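Side-chain contacts in enoyl-CoA hydratase (Thermus thermophilus, PDB 1WZ8), which probably catalyses the reversible hydration of enoyl-CoA thioesters, as a hexameric member of the crotonase family: residues Gly65-Gly70 and Ala121-Ala126; Leu87-Glu92 and Leu238-Phe243; Gly99-Pro104 and His223-Phe228; Phe103-Val108 and Gly209-Leu214. All coordinates share one frame; numbering follows the deposited sequence.

Starting from the N terminus, the chain first closes its shortest loop at contact 1, where the loop after strand 57-62 (65-70) meets helix 118-125. Before that loop is complete, helix 83-102 and the linker behind it supply the first halves of contacts 2, 3 and 4, so contact 1 crosses all three. These three share a layered order. Residues 103-108 find their partner earliest, at the start of helix 211-226 (contact 4); 99-104 meet the end of the same helix (contact 3); 87-92 wait for helix 229-241 (contact 2), which therefore encloses the other two. Together they tie the C-terminal helices to helix 83-102 and the start of strand 107-111, an inner strand of the central sheet.

Contact 1: residues Gly65-Gly70 and Ala121-Ala126; sequences GVFSAG and ALALAA
The ring of Phe67 reaches across to helix 118-125 and rests on two consecutive residues there, Leu122 and Ala123. One flank of the ring does the touching. Its CE1 lies 3.8 Å from Ala123 CB and equally close to the backbone N of that residue, while the neighbouring ring atom CZ stands 4.2 Å from Leu122 CD2. The approach to both partners is oblique, and the side chains of Phe67 and Leu122 run at about a right angle to each other. A first torsion of -157° swings the Phe67 ring opposite its own amide nitrogen and out toward the helix. Leu122 answers with a similar choice (chi1 -178°): its CG also lies far from the backbone N, and CD2 prolongs the chain outward to reach CZ. In the crotonase fold, the loop after this strand and the N-terminal end of this helix are the two places that supply the backbone N-H groups of the oxyanion hole, so by analogy the contact probably lies just behind that part of the active site. The loop itself is shaped by an ST turn, in which Ser68 OG accepts from Gly70 N at 3.0 Å along a fairly straight bond (160°). The same hydroxyl oxygen is also hydrogen-bonded to Asn32 O, which pins its rotation. Around the buried Phe67 ring, Phe26 makes an edge-to-face pair. On the helix, Leu122 leans against Pro100 and Ala123 against Val111 of strand 107-111.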
loop_
_atom_site.group_PDB
_atom_site.type_symbol
_atom_site.label_atom_id
_atom_site.label_comp_id
_atom_site.label_asym_id
_atom_site.label_seq_id
_atom_site.Cartn_x
_atom_site.Cartn_y
_atom_site.Cartn_z
ATOM N N GLY A 65 -15.624 2.570 -38.265
ATOM C CA GLY A 65 -16.673 2.111 -37.369
ATOM C C GLY A 65 -16.303 0.937 -36.482
ATOM O O GLY A 65 -17.162 0.136 -36.108
ATOM N N VAL A 66 -15.024 0.822 -36.145
ATOM C CA VAL A 66 -14.561 -0.258 -35.284
ATOM C C VAL A 66 -13.418 0.286 -34.446
ATOM O O VAL A 66 -12.613 1.074 -34.940
ATOM C CB VAL A 66 -14.066 -1.472 -36.111
ATOM C CG1 VAL A 66 -12.875 -1.075 -36.967
ATOM C CG2 VAL A 66 -13.701 -2.620 -35.186
ATOM N N PHE A 67 -13.351 -0.114 -33.180
ATOM C CA PHE A 67 -12.287 0.378 -32.315
ATOM C C PHE A 67 -10.984 -0.338 -32.657
ATOM O O PHE A 67 -10.247 0.119 -33.530
ATOM C CB PHE A 67 -12.649 0.186 -30.841
ATOM C CG PHE A 67 -11.908 1.109 -29.911
ATOM C CD1 PHE A 67 -10.958 0.613 -29.021
ATOM C CD2 PHE A 67 -12.159 2.476 -29.928
ATOM C CE1 PHE A 67 -10.269 1.465 -28.160
ATOM C CE2 PHE A 67 -11.475 3.342 -29.067
ATOM C CZ PHE A 67 -10.528 2.830 -28.183
ATOM N N SER A 68 -10.688 -1.455 -31.998
ATOM C CA SER A 68 -9.452 -2.169 -32.307
ATOM C C SER A 68 -9.388 -3.611 -31.821
ATOM O O SER A 68 -9.769 -3.919 -30.691
ATOM C CB SER A 68 -8.243 -1.411 -31.748
ATOM O OG SER A 68 -7.039 -2.128 -32.006
ATOM N N ALA A 69 -8.888 -4.489 -32.686
ATOM C CA ALA A 69 -8.743 -5.903 -32.360
ATOM C C ALA A 69 -7.436 -6.140 -31.598
ATOM O O ALA A 69 -7.119 -7.272 -31.229
ATOM C CB ALA A 69 -8.767 -6.742 -33.643
ATOM N N GLY A 70 -6.681 -5.068 -31.372
ATOM C CA GLY A 70 -5.424 -5.187 -30.651
ATOM C C GLY A 70 -4.185 -5.245 -31.532
ATOM O O GLY A 70 -4.231 -4.880 -32.706
ATOM N N ALA A 121 -7.320 -2.458 -23.825
ATOM C CA ALA A 121 -6.465 -1.727 -22.890
ATOM C C ALA A 121 -6.684 -0.223 -23.027
ATOM O O ALA A 121 -6.836 0.495 -22.031
ATOM C CB ALA A 121 -4.992 -2.069 -23.142
ATOM N N LEU A 122 -6.710 0.247 -24.268
ATOM C CA LEU A 122 -6.903 1.663 -24.541
ATOM C C LEU A 122 -8.312 2.087 -24.153
ATOM O O LEU A 122 -8.502 3.140 -23.551
ATOM C CB LEU A 122 -6.653 1.951 -26.025
ATOM C CG LEU A 122 -6.764 3.404 -26.493
ATOM C CD1 LEU A 122 -5.824 4.281 -25.678
ATOM C CD2 LEU A 122 -6.430 3.484 -27.978
ATOM N N ALA A 123 -9.293 1.251 -24.487
ATOM C CA ALA A 123 -10.692 1.533 -24.176
ATOM C C ALA A 123 -10.930 1.678 -22.680
ATOM O O ALA A 123 -11.647 2.586 -22.236
ATOM C CB ALA A 123 -11.581 0.427 -24.721
ATOM N N LEU A 124 -10.348 0.775 -21.900
ATOM C CA LEU A 124 -10.526 0.814 -20.453
ATOM C C LEU A 124 -9.631 1.823 -19.735
ATOM O O LEU A 124 -9.905 2.184 -18.591
ATOM C CB LEU A 124 -10.328 -0.583 -19.859
ATOM C CG LEU A 124 -11.305 -1.652 -20.364
ATOM C CD1 LEU A 124 -11.129 -2.933 -19.550
ATOM C CD2 LEU A 124 -12.743 -1.137 -20.258
ATOM N N ALA A 125 -8.569 2.283 -20.391
ATOM C CA ALA A 125 -7.694 3.273 -19.770
ATOM C C ALA A 125 -8.389 4.630 -19.823
ATOM O O ALA A 125 -8.114 5.527 -19.015
ATOM C CB ALA A 125 -6.355 3.340 -20.505
ATOM N N ALA A 126 -9.293 4.780 -20.787
ATOM C CA ALA A 126 -10.035 6.024 -20.926
ATOM C C ALA A 126 -10.862 6.195 -19.660
ATOM O O ALA A 126 -11.162 5.223 -18.970
ATOM C CB ALA A 126 -10.944 5.967 -22.148
#

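Contact 2: residues Leu87-Glu92 and Leu238-Phe243; sequences LRVFWE and LEFLGF
Phe240 lays its ring against the backbone and side chain of Phe90, with CE2 as the foremost atom. That carbon comes within 3.3 Å of Phe90 CA, a tight fit, and within 3.7 Å of Phe90 CB. A chi1 of -79° sets the Phe240 ring beside its own backbone N, pointing into helix 83-102. The two rings form a T-shaped pair: the edge of Phe90 faces the flat of Phe240, the centroids are 5.6 Å apart and the planes stand at 83°. Phe90 CD1 is the edge atom, held 4.1 Å above the Phe240 plane and displaced toward its rim. The other side of the Phe90 ring is used as well, since its CD2 sits 3.6 Å over the centre of the Trp91 ring. Val89, one residue earlier, adds its CG1, 4.0 Å from Phe240 CZ, and Met79 of helix 73-81 adds to the packing round Phe240. One turn of the helix is braced by a salt bridge between Arg88 NE and Glu92 OE2 (2.9 Å), which meets the oxygen 39° out of the carboxylate plane; Arg40 is a second partner of that oxygen. Leu238 of a second subunit packs on Phe90, and Leu241 of the same neighbour on Phe240. The arrangement is thus an edge-to-face aromatic joint between two helices, set at a subunit interface of the crotonase hexamer.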
loop_
_atom_site.group_PDB
_atom_site.type_symbol
_atom_site.label_atom_id
_atom_site.label_comp_id
_atom_site.label_asym_id
_atom_site.label_seq_id
_atom_site.Cartn_x
_atom_site.Cartn_y
_atom_site.Cartn_z
ATOM N N LEU A 87 11.498 -5.241 -25.625
ATOM C CA LEU A 87 11.548 -4.238 -24.567
ATOM C C LEU A 87 11.048 -2.862 -24.989
ATOM O O LEU A 87 10.559 -2.100 -24.156
ATOM C CB LEU A 87 12.961 -4.144 -23.986
ATOM C CG LEU A 87 13.273 -5.174 -22.885
ATOM C CD1 LEU A 87 12.385 -4.895 -21.681
ATOM C CD2 LEU A 87 13.051 -6.600 -23.392
ATOM N N ARG A 88 11.172 -2.534 -26.272
ATOM C CA ARG A 88 10.672 -1.244 -26.673
ATOM C C ARG A 88 9.162 -1.263 -26.603
ATOM O O ARG A 88 8.522 -0.324 -26.146
ATOM C CB ARG A 88 11.127 -0.982 -28.109
ATOM C CG ARG A 88 10.412 0.214 -28.737
ATOM C CD ARG A 88 10.383 0.128 -30.267
ATOM N NE ARG A 88 9.160 -0.541 -30.723
ATOM C CZ ARG A 88 9.291 -1.487 -31.670
ATOM N NH1 ARG A 88 10.485 -1.791 -32.147
ATOM N NH2 ARG A 88 8.204 -2.118 -32.127
ATOM N N VAL A 89 8.553 -2.374 -27.004
ATOM C CA VAL A 89 7.105 -2.529 -26.913
ATOM C C VAL A 89 6.663 -2.629 -25.452
ATOM O O VAL A 89 5.550 -2.228 -25.109
ATOM C CB VAL A 89 6.633 -3.775 -27.704
ATOM C CG1 VAL A 89 5.132 -3.988 -27.522
ATOM C CG2 VAL A 89 6.945 -3.585 -29.176
ATOM N N PHE A 90 7.539 -3.147 -24.591
ATOM C CA PHE A 90 7.215 -3.254 -23.169
ATOM C C PHE A 90 6.840 -1.874 -22.641
ATOM O O PHE A 90 5.781 -1.689 -22.038
ATOM C CB PHE A 90 8.415 -3.785 -22.380
ATOM C CG PHE A 90 8.196 -3.805 -20.891
ATOM C CD1 PHE A 90 7.505 -4.850 -20.286
ATOM C CD2 PHE A 90 8.664 -2.764 -20.098
ATOM C CE1 PHE A 90 7.280 -4.857 -18.907
ATOM C CE2 PHE A 90 8.447 -2.758 -18.725
ATOM C CZ PHE A 90 7.752 -3.808 -18.127
ATOM N N TRP A 91 7.711 -0.898 -22.872
ATOM C CA TRP A 91 7.444 0.454 -22.409
ATOM C C TRP A 91 6.280 1.115 -23.145
ATOM O O TRP A 91 5.584 1.955 -22.576
ATOM C CB TRP A 91 8.719 1.289 -22.499
ATOM C CG TRP A 91 9.758 0.768 -21.554
ATOM C CD1 TRP A 91 10.908 0.098 -21.876
ATOM C CD2 TRP A 91 9.702 0.801 -20.123
ATOM N NE1 TRP A 91 11.566 -0.289 -20.732
ATOM C CE2 TRP A 91 10.848 0.130 -19.642
ATOM C CE3 TRP A 91 8.790 1.331 -19.198
ATOM C CZ2 TRP A 91 11.111 -0.022 -18.277
ATOM C CZ3 TRP A 91 9.050 1.178 -17.838
ATOM C CH2 TRP A 91 10.204 0.506 -17.394
ATOM N N GLU A 92 6.056 0.730 -24.398
ATOM C CA GLU A 92 4.934 1.276 -25.163
ATOM C C GLU A 92 3.618 0.789 -24.556
ATOM O O GLU A 92 2.666 1.562 -24.391
ATOM C CB GLU A 92 5.007 0.819 -26.621
ATOM C CG GLU A 92 6.044 1.548 -27.452
ATOM C CD GLU A 92 6.165 0.973 -28.848
ATOM O OE1 GLU A 92 5.210 0.310 -29.302
ATOM O OE2 GLU A 92 7.209 1.197 -29.496
ATOM N N LEU A 238 5.689 -10.476 -16.863
ATOM C CA LEU A 238 5.470 -11.918 -16.946
ATOM C C LEU A 238 4.946 -12.277 -18.331
ATOM O O LEU A 238 5.315 -13.305 -18.892
ATOM C CB LEU A 238 4.479 -12.392 -15.874
ATOM C CG LEU A 238 5.035 -12.406 -14.445
ATOM C CD1 LEU A 238 3.925 -12.744 -13.465
ATOM C CD2 LEU A 238 6.178 -13.418 -14.343
ATOM N N GLU A 239 4.086 -11.428 -18.884
ATOM C CA GLU A 239 3.552 -11.675 -20.219
ATOM C C GLU A 239 4.687 -11.686 -21.234
ATOM O O GLU A 239 4.775 -12.580 -22.078
ATOM C CB GLU A 239 2.560 -10.585 -20.629
ATOM C CG GLU A 239 1.983 -10.812 -22.021
ATOM C CD GLU A 239 1.275 -9.597 -22.586
ATOM O OE1 GLU A 239 0.735 -8.793 -21.803
ATOM O OE2 GLU A 239 1.242 -9.457 -23.828
ATOM N N PHE A 240 5.558 -10.688 -21.154
ATOM C CA PHE A 240 6.666 -10.602 -22.097
ATOM C C PHE A 240 7.680 -11.729 -21.908
ATOM O O PHE A 240 8.369 -12.119 -22.858
ATOM C CB PHE A 240 7.315 -9.216 -22.015
ATOM C CG PHE A 240 6.537 -8.144 -22.747
ATOM C CD1 PHE A 240 5.152 -8.057 -22.615
ATOM C CD2 PHE A 240 7.184 -7.249 -23.592
ATOM C CE1 PHE A 240 4.421 -7.097 -23.320
ATOM C CE2 PHE A 240 6.462 -6.282 -24.304
ATOM C CZ PHE A 240 5.077 -6.207 -24.166
ATOM N N LEU A 241 7.777 -12.269 -20.699
ATOM C CA LEU A 241 8.693 -13.381 -20.490
ATOM C C LEU A 241 8.131 -14.577 -21.255
ATOM O O LEU A 241 8.869 -15.464 -21.681
ATOM C CB LEU A 241 8.813 -13.718 -19.006
ATOM C CG LEU A 241 9.856 -12.900 -18.246
ATOM C CD1 LEU A 241 9.666 -13.078 -16.741
ATOM C CD2 LEU A 241 11.255 -13.350 -18.679
ATOM N N GLY A 242 6.814 -14.583 -21.439
ATOM C CA GLY A 242 6.172 -15.674 -22.148
ATOM C C GLY A 242 6.382 -15.653 -23.654
ATOM O O GLY A 242 6.075 -16.633 -24.338
ATOM N N PHE A 243 6.905 -14.551 -24.181
ATOM C CA PHE A 243 7.128 -14.455 -25.620
ATOM C C PHE A 243 8.203 -15.401 -26.142
ATOM O O PHE A 243 8.282 -15.654 -27.345
ATOM C CB PHE A 243 7.443 -13.008 -26.019
ATOM C CG PHE A 243 6.221 -12.218 -26.399
ATOM C CD1 PHE A 243 5.203 -11.997 -25.475
ATOM C CD2 PHE A 243 6.064 -11.739 -27.698
ATOM C CE1 PHE A 243 4.045 -11.317 -25.835
ATOM C CE2 PHE A 243 4.906 -11.056 -28.070
ATOM C CZ PHE A 243 3.895 -10.846 -27.137
#

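Contact 3: residues Gly99-Pro104 and His223-Phe228; sequences GPLNFP and HWYRSF
Leu101 comes first along helix 83-102, pressing both methyl groups on Tyr225. Its CD2 lies 3.9 Å from Tyr225 CD2, whereas CD1 is 4.0 Å from Tyr225 CB; the two side chains cross at about a right angle. Leu101 O accepts a hydrogen bond from Asn222 ND2. Next in sequence, Asn102 carries the polar half. Its OD1 receives both Arg226 NE and Arg226 NH2, each at 2.9 Å, in a side-on grip on a single oxygen. The N-H...O angles of 148° and 144° show that sharing bends both bonds about equally. Amide and guanidinium planes are only 9° apart, and both donors also meet OD1 in the carbonyl plane. Here the last turns of two helices of the crotonase fold are clamped, apolar at the buried Leu101 and Tyr225, polar where the exposed Asn102 meets Arg226. An Arg226 chain extended from CG to NE delivers the guanidinium to Asn102, while its remaining nitrogen, NH1, hovers 3.4 Å over the centre of the His223 ring and donates to His219 O. Three bonded nitrogens leave the group little rotational freedom. Behind Tyr225 stand Leu155 and Leu159.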
loop_
_atom_site.group_PDB
_atom_site.type_symbol
_atom_site.label_atom_id
_atom_site.label_comp_id
_atom_site.label_asym_id
_atom_site.label_seq_id
_atom_site.Cartn_x
_atom_site.Cartn_y
_atom_site.Cartn_z
ATOM N N GLY A 99 -0.596 6.540 -20.297
ATOM C CA GLY A 99 -0.733 7.761 -21.066
ATOM C C GLY A 99 -2.073 8.414 -20.800
ATOM O O GLY A 99 -2.137 9.565 -20.369
ATOM N N PRO A 100 -3.174 7.698 -21.059
ATOM C CA PRO A 100 -4.511 8.246 -20.827
ATOM C C PRO A 100 -4.737 8.559 -19.341
ATOM O O PRO A 100 -5.308 9.596 -18.996
ATOM C CB PRO A 100 -5.426 7.133 -21.325
ATOM C CG PRO A 100 -4.607 6.472 -22.393
ATOM C CD PRO A 100 -3.250 6.403 -21.759
ATOM N N LEU A 101 -4.275 7.665 -18.470
ATOM C CA LEU A 101 -4.450 7.854 -17.032
ATOM C C LEU A 101 -3.773 9.103 -16.507
ATOM O O LEU A 101 -4.312 9.786 -15.637
ATOM C CB LEU A 101 -3.924 6.649 -16.243
ATOM C CG LEU A 101 -4.722 5.344 -16.231
ATOM C CD1 LEU A 101 -4.137 4.428 -15.158
ATOM C CD2 LEU A 101 -6.189 5.618 -15.932
ATOM N N ASN A 102 -2.588 9.402 -17.027
ATOM C CA ASN A 102 -1.868 10.578 -16.568
ATOM C C ASN A 102 -2.108 11.841 -17.390
ATOM O O ASN A 102 -1.572 12.902 -17.068
ATOM C CB ASN A 102 -0.371 10.270 -16.458
ATOM C CG ASN A 102 -0.063 9.326 -15.305
ATOM O OD1 ASN A 102 -0.588 9.487 -14.205
ATOM N ND2 ASN A 102 0.790 8.340 -15.552
ATOM N N PHE A 103 -2.908 11.734 -18.447
ATOM C CA PHE A 103 -3.225 12.908 -19.249
ATOM C C PHE A 103 -4.142 13.734 -18.349
ATOM O O PHE A 103 -5.024 13.185 -17.702
ATOM C CB PHE A 103 -3.960 12.513 -20.527
ATOM C CG PHE A 103 -4.168 13.656 -21.470
ATOM C CD1 PHE A 103 -3.076 14.297 -22.048
ATOM C CD2 PHE A 103 -5.446 14.125 -21.745
ATOM C CE1 PHE A 103 -3.254 15.395 -22.887
ATOM C CE2 PHE A 103 -5.637 15.224 -22.586
ATOM C CZ PHE A 103 -4.540 15.861 -23.155
ATOM N N PRO A 104 -3.949 15.063 -18.294
ATOM C CA PRO A 104 -4.796 15.899 -17.432
ATOM C C PRO A 104 -6.283 16.034 -17.752
ATOM O O PRO A 104 -7.094 16.230 -16.840
ATOM C CB PRO A 104 -4.079 17.247 -17.446
ATOM C CG PRO A 104 -3.438 17.268 -18.806
ATOM C CD PRO A 104 -2.892 15.869 -18.933
ATOM N N HIS A 223 -5.180 7.823 -8.584
ATOM C CA HIS A 223 -4.177 7.356 -7.638
ATOM C C HIS A 223 -4.569 5.955 -7.162
ATOM O O HIS A 223 -3.740 5.224 -6.614
ATOM C CB HIS A 223 -4.056 8.300 -6.436
ATOM C CG HIS A 223 -3.043 9.388 -6.622
ATOM N ND1 HIS A 223 -1.750 9.138 -7.029
ATOM C CD2 HIS A 223 -3.125 10.725 -6.428
ATOM C CE1 HIS A 223 -1.077 10.275 -7.076
ATOM N NE2 HIS A 223 -1.888 11.253 -6.715
ATOM N N TRP A 224 -5.835 5.581 -7.347
ATOM C CA TRP A 224 -6.250 4.241 -6.954
ATOM C C TRP A 224 -5.539 3.251 -7.864
ATOM O O TRP A 224 -5.072 2.208 -7.418
ATOM C CB TRP A 224 -7.763 4.057 -7.072
ATOM C CG TRP A 224 -8.519 4.587 -5.894
ATOM C CD1 TRP A 224 -8.848 5.890 -5.648
ATOM C CD2 TRP A 224 -9.010 3.831 -4.782
ATOM N NE1 TRP A 224 -9.514 5.991 -4.453
ATOM C CE2 TRP A 224 -9.628 4.744 -3.898
ATOM C CE3 TRP A 224 -8.989 2.471 -4.444
ATOM C CZ2 TRP A 224 -10.220 4.341 -2.697
ATOM C CZ3 TRP A 224 -9.582 2.067 -3.244
ATOM C CH2 TRP A 224 -10.188 3.004 -2.387
ATOM N N TYR A 225 -5.455 3.583 -9.147
ATOM C CA TYR A 225 -4.771 2.714 -10.092
ATOM C C TYR A 225 -3.257 2.792 -9.885
ATOM O O TYR A 225 -2.572 1.776 -9.898
ATOM C CB TYR A 225 -5.088 3.116 -11.534
ATOM C CG TYR A 225 -6.483 2.777 -12.008
ATOM C CD1 TYR A 225 -7.019 1.505 -11.812
ATOM C CD2 TYR A 225 -7.244 3.713 -12.717
ATOM C CE1 TYR A 225 -8.274 1.167 -12.314
ATOM C CE2 TYR A 225 -8.497 3.385 -13.222
ATOM C CZ TYR A 225 -9.003 2.113 -13.020
ATOM O OH TYR A 225 -10.223 1.773 -13.551
ATOM N N ARG A 226 -2.745 4.001 -9.688
ATOM C CA ARG A 226 -1.314 4.193 -9.511
ATOM C C ARG A 226 -0.749 3.390 -8.345
ATOM O O ARG A 226 0.395 2.944 -8.399
ATOM C CB ARG A 226 -0.986 5.678 -9.332
ATOM C CG ARG A 226 -1.376 6.545 -10.527
ATOM C CD ARG A 226 -0.765 7.943 -10.430
ATOM N NE ARG A 226 -1.244 8.821 -11.496
ATOM C CZ ARG A 226 -2.239 9.691 -11.357
ATOM N NH1 ARG A 226 -2.861 9.812 -10.190
ATOM N NH2 ARG A 226 -2.622 10.434 -12.388
ATOM N N SER A 227 -1.547 3.197 -7.298
ATOM C CA SER A 227 -1.095 2.436 -6.139
ATOM C C SER A 227 -0.824 0.968 -6.482
ATOM O O SER A 227 -0.161 0.261 -5.728
ATOM C CB SER A 227 -2.138 2.515 -5.016
ATOM O OG SER A 227 -2.240 3.829 -4.500
ATOM N N PHE A 228 -1.332 0.520 -7.629
ATOM C CA PHE A 228 -1.160 -0.864 -8.060
ATOM C C PHE A 228 -0.337 -0.981 -9.336
ATOM O O PHE A 228 -0.434 -1.970 -10.058
ATOM C CB PHE A 228 -2.528 -1.516 -8.265
ATOM C CG PHE A 228 -3.303 -1.699 -6.988
ATOM C CD1 PHE A 228 -3.129 -2.844 -6.217
ATOM C CD2 PHE A 228 -4.165 -0.703 -6.529
ATOM C CE1 PHE A 228 -3.804 -3.006 -5.014
ATOM C CE2 PHE A 228 -4.849 -0.856 -5.319
ATOM C CZ PHE A 228 -4.665 -2.006 -4.558
#

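Contact 4: residues Phe103-Val108 and Gly209-Leu214; sequences FPRPVV and GPKEAL
This is a mixed contact, a lysine methylene over a guanidinium face with bridging water on one side and an apolar touch on the other, between the linker that leads into strand 107-111 of the central sheet and the first turn of helix 211-226. The polar half belongs to Arg105 and Lys211. Lys211 CE sits 3.3 Å from Arg105 CZ, directly over one face of the guanidinium, and Pro104 CB lies over the opposite face, so the flat group is sandwiched. Lower down the lysine, CG comes within 3.4 Å of Arg105 NH1. The shapes are complementary: Arg105 bends at chi2 (-53°) to lay its head back over Pro104, whereas Lys211 is stretched out all along its length and runs obliquely across it. At the guanidinium edge, water 1 accepts from Arg105 NH1 (3.0 Å) and donates to Lys211 O (2.6 Å), joining the arginine to the helix backbone. A second water bridges Arg105 NE and Lys211 NZ weakly. The apolar half is Pro106 CG against Leu214 CB, 4.2 Å apart, with Leu206 also touching the proline. Glu247 of a fifth subunit accepts from the backbone N of Glu212 and packs on Lys211. Two cations whose Arg105 NH2 and Lys211 NZ are 4.3 Å apart should repel, yet it is a methylene that lies on the guanidinium face; the two waters probably soften the remaining cost.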
loop_
_atom_site.group_PDB
_atom_site.type_symbol
_atom_site.label_atom_id
_atom_site.label_comp_id
_atom_site.label_asym_id
_atom_site.label_seq_id
_atom_site.Cartn_x
_atom_site.Cartn_y
_atom_site.Cartn_z
ATOM N N PHE A 103 -2.908 11.734 -18.447
ATOM C CA PHE A 103 -3.225 12.908 -19.249
ATOM C C PHE A 103 -4.142 13.734 -18.349
ATOM O O PHE A 103 -5.024 13.185 -17.702
ATOM C CB PHE A 103 -3.960 12.513 -20.527
ATOM C CG PHE A 103 -4.168 13.656 -21.470
ATOM C CD1 PHE A 103 -3.076 14.297 -22.048
ATOM C CD2 PHE A 103 -5.446 14.125 -21.745
ATOM C CE1 PHE A 103 -3.254 15.395 -22.887
ATOM C CE2 PHE A 103 -5.637 15.224 -22.586
ATOM C CZ PHE A 103 -4.540 15.861 -23.155
ATOM N N PRO A 104 -3.949 15.063 -18.294
ATOM C CA PRO A 104 -4.796 15.899 -17.432
ATOM C C PRO A 104 -6.283 16.034 -17.752
ATOM O O PRO A 104 -7.094 16.230 -16.840
ATOM C CB PRO A 104 -4.079 17.247 -17.446
ATOM C CG PRO A 104 -3.438 17.268 -18.806
ATOM C CD PRO A 104 -2.892 15.869 -18.933
ATOM N N ARG A 105 -6.648 15.939 -19.026
ATOM C CA ARG A 105 -8.049 16.081 -19.414
ATOM C C ARG A 105 -8.778 14.743 -19.503
ATOM O O ARG A 105 -8.164 13.696 -19.720
ATOM C CB ARG A 105 -8.154 16.795 -20.769
ATOM C CG ARG A 105 -7.224 17.980 -20.921
ATOM C CD ARG A 105 -7.381 18.949 -19.766
ATOM N NE ARG A 105 -6.256 19.873 -19.686
ATOM C CZ ARG A 105 -6.018 20.664 -18.646
ATOM N NH1 ARG A 105 -6.833 20.642 -17.597
ATOM N NH2 ARG A 105 -4.959 21.462 -18.645
ATOM N N PRO A 106 -10.106 14.762 -19.319
ATOM C CA PRO A 106 -10.906 13.538 -19.391
ATOM C C PRO A 106 -10.808 12.941 -20.786
ATOM O O PRO A 106 -10.784 13.671 -21.778
ATOM C CB PRO A 106 -12.319 14.027 -19.080
ATOM C CG PRO A 106 -12.069 15.187 -18.153
ATOM C CD PRO A 106 -10.922 15.894 -18.845
ATOM N N VAL A 107 -10.745 11.616 -20.850
ATOM C CA VAL A 107 -10.647 10.898 -22.115
ATOM C C VAL A 107 -11.858 9.987 -22.253
ATOM O O VAL A 107 -12.184 9.234 -21.340
ATOM C CB VAL A 107 -9.357 10.040 -22.166
ATOM C CG1 VAL A 107 -9.300 9.244 -23.473
ATOM C CG2 VAL A 107 -8.136 10.934 -22.029
ATOM N N VAL A 108 -12.524 10.068 -23.400
ATOM C CA VAL A 108 -13.699 9.262 -23.676
ATOM C C VAL A 108 -13.394 8.351 -24.859
ATOM O O VAL A 108 -12.752 8.774 -25.818
ATOM C CB VAL A 108 -14.910 10.148 -24.058
ATOM C CG1 VAL A 108 -16.123 9.272 -24.369
ATOM C CG2 VAL A 108 -15.223 11.127 -22.931
ATOM N N GLY A 209 -17.523 21.226 -18.693
ATOM C CA GLY A 209 -17.335 21.214 -17.255
ATOM C C GLY A 209 -16.160 22.071 -16.823
ATOM O O GLY A 209 -15.481 22.670 -17.662
ATOM N N PRO A 210 -15.895 22.156 -15.510
ATOM C CA PRO A 210 -14.791 22.948 -14.952
ATOM C C PRO A 210 -13.445 22.257 -15.177
ATOM O O PRO A 210 -13.153 21.225 -14.571
ATOM C CB PRO A 210 -15.165 23.057 -13.480
ATOM C CG PRO A 210 -15.815 21.748 -13.213
ATOM C CD PRO A 210 -16.687 21.526 -14.437
ATOM N N LYS A 211 -12.635 22.849 -16.049
ATOM C CA LYS A 211 -11.330 22.316 -16.432
ATOM C C LYS A 211 -10.411 21.896 -15.288
ATOM O O LYS A 211 -9.946 20.753 -15.245
ATOM C CB LYS A 211 -10.616 23.336 -17.322
ATOM C CG LYS A 211 -9.328 22.854 -17.946
ATOM C CD LYS A 211 -8.868 23.846 -19.007
ATOM C CE LYS A 211 -7.688 23.314 -19.805
ATOM N NZ LYS A 211 -7.374 24.197 -20.968
ATOM N N GLU A 212 -10.134 22.817 -14.372
ATOM C CA GLU A 212 -9.258 22.500 -13.251
ATOM C C GLU A 212 -9.857 21.452 -12.318
ATOM O O GLU A 212 -9.171 20.517 -11.898
ATOM C CB GLU A 212 -8.931 23.759 -12.445
ATOM C CG GLU A 212 -8.068 23.475 -11.220
ATOM C CD GLU A 212 -7.684 24.729 -10.463
ATOM O OE1 GLU A 212 -7.048 25.616 -11.066
ATOM O OE2 GLU A 212 -8.011 24.828 -9.261
ATOM N N ALA A 213 -11.133 21.614 -11.983
ATOM C CA ALA A 213 -11.798 20.676 -11.092
ATOM C C ALA A 213 -11.814 19.269 -11.688
ATOM O O ALA A 213 -11.632 18.291 -10.973
ATOM C CB ALA A 213 -13.219 21.147 -10.798
ATOM N N LEU A 214 -12.032 19.166 -12.995
ATOM C CA LEU A 214 -12.047 17.860 -13.650
ATOM C C LEU A 214 -10.656 17.226 -13.609
ATOM O O LEU A 214 -10.514 16.034 -13.332
ATOM C CB LEU A 214 -12.520 17.995 -15.104
ATOM C CG LEU A 214 -14.032 18.179 -15.291
ATOM C CD1 LEU A 214 -14.336 18.637 -16.711
ATOM C CD2 LEU A 214 -14.748 16.869 -14.978
HETATM O O HOH W 1 -9.438 19.127 -17.256
HETATM O O HOH W 2 -5.548 21.530 -22.230
#